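Local coordinates for protein probable receptor YhhM (Klebsiella variicola At-22, PDB 3Q6C) that is of unknown function, a small beta-sheet protein of the DUF2500 family that is probably a receptor, at residues 33-38 with 55-60. Sequence-based numbering, arbitrary orientation.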
loop_
_atom_site.group_PDB
_atom_site.type_symbol
_atom_site.label_atom_id
_atom_site.label_comp_id
_atom_site.label_asym_id
_atom_site.label_seq_id
_atom_site.Cartn_x
_atom_site.Cartn_y
_atom_site.Cartn_z
HETATM N N MSE A 33 -8.746 -2.808 -14.970
HETATM C CA MSE A 33 -7.502 -2.418 -14.316
HETATM C C MSE A 33 -7.493 -2.765 -12.836
HETATM O O MSE A 33 -8.420 -2.423 -12.105
HETATM C CB MSE A 33 -7.271 -0.914 -14.481
HETATM C CG MSE A 33 -7.022 -0.500 -15.907
HETATM SE SE MSE A 33 -5.381 -1.264 -16.586
HETATM C CE MSE A 33 -4.344 0.368 -16.699
ATOM N N ARG A 34 -6.444 -3.450 -12.397
ATOM C CA ARG A 34 -6.312 -3.819 -10.996
ATOM C C ARG A 34 -5.060 -3.179 -10.427
ATOM O O ARG A 34 -4.009 -3.184 -11.067
ATOM C CB ARG A 34 -6.208 -5.329 -10.835
ATOM C CG ARG A 34 -6.264 -5.783 -9.386
ATOM C CD ARG A 34 -6.144 -7.291 -9.286
ATOM N NE ARG A 34 -6.576 -7.795 -7.986
ATOM C CZ ARG A 34 -7.800 -7.638 -7.488
ATOM N NH1 ARG A 34 -8.725 -6.982 -8.180
ATOM N NH2 ARG A 34 -8.099 -8.149 -6.300
ATOM N N TYR A 35 -5.171 -2.628 -9.222
ATOM C CA TYR A 35 -4.028 -1.988 -8.595
ATOM C C TYR A 35 -3.655 -2.642 -7.270
ATOM O O TYR A 35 -4.524 -3.029 -6.489
ATOM C CB TYR A 35 -4.308 -0.501 -8.386
ATOM C CG TYR A 35 -4.762 0.230 -9.633
ATOM C CD1 TYR A 35 -6.109 0.262 -10.000
ATOM C CD2 TYR A 35 -3.851 0.909 -10.432
ATOM C CE1 TYR A 35 -6.534 0.962 -11.134
ATOM C CE2 TYR A 35 -4.263 1.607 -11.565
ATOM C CZ TYR A 35 -5.601 1.631 -11.909
ATOM O OH TYR A 35 -6.001 2.341 -13.022
ATOM N N GLU A 36 -2.353 -2.767 -7.028
ATOM C CA GLU A 36 -1.840 -3.381 -5.811
ATOM C C GLU A 36 -0.590 -2.666 -5.292
ATOM O O GLU A 36 0.291 -2.275 -6.063
ATOM C CB GLU A 36 -1.499 -4.848 -6.072
ATOM C CG GLU A 36 -2.696 -5.772 -6.240
ATOM C CD GLU A 36 -2.312 -7.168 -6.743
ATOM O OE1 GLU A 36 -1.293 -7.727 -6.286
ATOM O OE2 GLU A 36 -3.040 -7.712 -7.595
ATOM N N ALA A 37 -0.521 -2.490 -3.978
ATOM C CA ALA A 37 0.629 -1.856 -3.359
ATOM C C ALA A 37 1.123 -2.767 -2.254
ATOM O O ALA A 37 0.331 -3.348 -1.511
ATOM C CB ALA A 37 0.246 -0.520 -2.790
ATOM N N SER A 38 2.435 -2.913 -2.153
ATOM C CA SER A 38 2.995 -3.755 -1.109
ATOM C C SER A 38 3.693 -2.905 -0.072
ATOM O O SER A 38 4.392 -1.955 -0.406
ATOM C CB SER A 38 3.981 -4.766 -1.689
ATOM O OG SER A 38 3.304 -5.795 -2.382
ATOM N N PRO A 55 -7.031 6.154 -7.733
ATOM C CA PRO A 55 -6.686 7.393 -7.016
ATOM C C PRO A 55 -5.803 7.130 -5.798
ATOM O O PRO A 55 -4.797 7.804 -5.582
ATOM C CB PRO A 55 -8.052 7.963 -6.614
ATOM C CG PRO A 55 -8.988 7.378 -7.623
ATOM C CD PRO A 55 -8.490 5.962 -7.784
ATOM N N GLN A 56 -6.195 6.138 -5.009
ATOM C CA GLN A 56 -5.474 5.774 -3.803
ATOM C C GLN A 56 -4.086 5.269 -4.189
ATOM O O GLN A 56 -3.092 5.549 -3.511
ATOM C CB GLN A 56 -6.251 4.682 -3.054
ATOM C CG GLN A 56 -5.960 4.593 -1.564
ATOM C CD GLN A 56 -6.480 5.796 -0.781
ATOM O OE1 GLN A 56 -7.692 6.032 -0.703
ATOM N NE2 GLN A 56 -5.562 6.557 -0.197
ATOM N N TYR A 57 -4.034 4.528 -5.293
ATOM C CA TYR A 57 -2.794 3.961 -5.806
ATOM C C TYR A 57 -1.816 5.026 -6.306
ATOM O O TYR A 57 -0.636 5.010 -5.951
ATOM C CB TYR A 57 -3.126 2.978 -6.927
ATOM C CG TYR A 57 -1.939 2.387 -7.650
ATOM C CD1 TYR A 57 -1.442 2.981 -8.816
ATOM C CD2 TYR A 57 -1.370 1.184 -7.224
ATOM C CE1 TYR A 57 -0.418 2.379 -9.549
ATOM C CE2 TYR A 57 -0.349 0.573 -7.949
ATOM C CZ TYR A 57 0.115 1.171 -9.112
ATOM O OH TYR A 57 1.069 0.533 -9.869
ATOM N N HIS A 58 -2.298 5.948 -7.133
ATOM C CA HIS A 58 -1.426 7.000 -7.646
ATOM C C HIS A 58 -0.987 7.946 -6.539
ATOM O O HIS A 58 -0.066 8.725 -6.723
ATOM C CB HIS A 58 -2.117 7.780 -8.769
ATOM C CG HIS A 58 -2.374 6.959 -9.995
ATOM N ND1 HIS A 58 -1.376 6.264 -10.647
ATOM C CD2 HIS A 58 -3.521 6.681 -10.662
ATOM C CE1 HIS A 58 -1.898 5.590 -11.658
ATOM N NE2 HIS A 58 -3.198 5.825 -11.687
ATOM N N ALA A 59 -1.634 7.863 -5.381
ATOM C CA ALA A 59 -1.280 8.720 -4.246
ATOM C C ALA A 59 -0.023 8.226 -3.529
ATOM O O ALA A 59 0.659 9.005 -2.870
ATOM C CB ALA A 59 -2.429 8.792 -3.262
ATOM N N LEU A 60 0.274 6.934 -3.667
ATOM C CA LEU A 60 1.443 6.331 -3.033
ATOM C C LEU A 60 2.706 6.481 -3.854
ATOM O O LEU A 60 2.658 6.627 -5.075
ATOM C CB LEU A 60 1.220 4.840 -2.800
ATOM C CG LEU A 60 0.156 4.377 -1.815
ATOM C CD1 LEU A 60 0.239 2.866 -1.721
ATOM C CD2 LEU A 60 0.369 5.012 -0.445
HETATM O O HOH W 1 -4.809 4.599 -13.258
#
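Tyr-35 lays the CD2 side of its ring over one face of the Tyr-57 ring, the two side chains crossing at about a right angle. Tyr-35 CD2 sits off the middle of that face, 3.6 Å from Tyr-57 CD1, while its CB lies just past the rim, near Tyr-57 CD2. The ring centroids are 5.0 Å apart and the planes are inclined at 52°, an oblique aromatic pair. With its CG turned away from the backbone N (chi1 175°), Tyr-57 sends its ring out from the helix across the strand, and the carbonyl O of Glu-36 lies at the ring's edge, 3.5 Å from CE2. His-58 completes an aromatic cluster: Tyr-57 CD1 lies over one face of the imidazole, toward its rim, and the Tyr-35 ring meets it obliquely. One water links the polar ends of the cluster, 2.6 Å from Tyr-35 OH and 2.6 Å from His-58 NE2, in the plane of the imidazole at its edge. This bridge joins strand to helix where direct contact between the two rings is slight. Farther along the strand the packing becomes aliphatic, with CB of Ala-37 against CD1 of Leu-60 at 3.6 Å. Tyr-35 and Ala-37 both face the helix, whereas Glu-36 points away and pairs with Arg-12 and, within its own strand, with Arg-34. Lys-11 makes a cation-pi contact with Tyr-57 and also donates from NZ to the carbonyl O of Leu-60. The short helix 54-59 packs on one face of the antiparallel sheet, the axes of 55-59 and 33-38 approaching to 8.7 Å at 39°; strands 2-15 and 48-52 flank strand 33-41, and Leu-60 also touches the outermost strands, at Leu-52 of 48-52 and Phe-78 of 74-80.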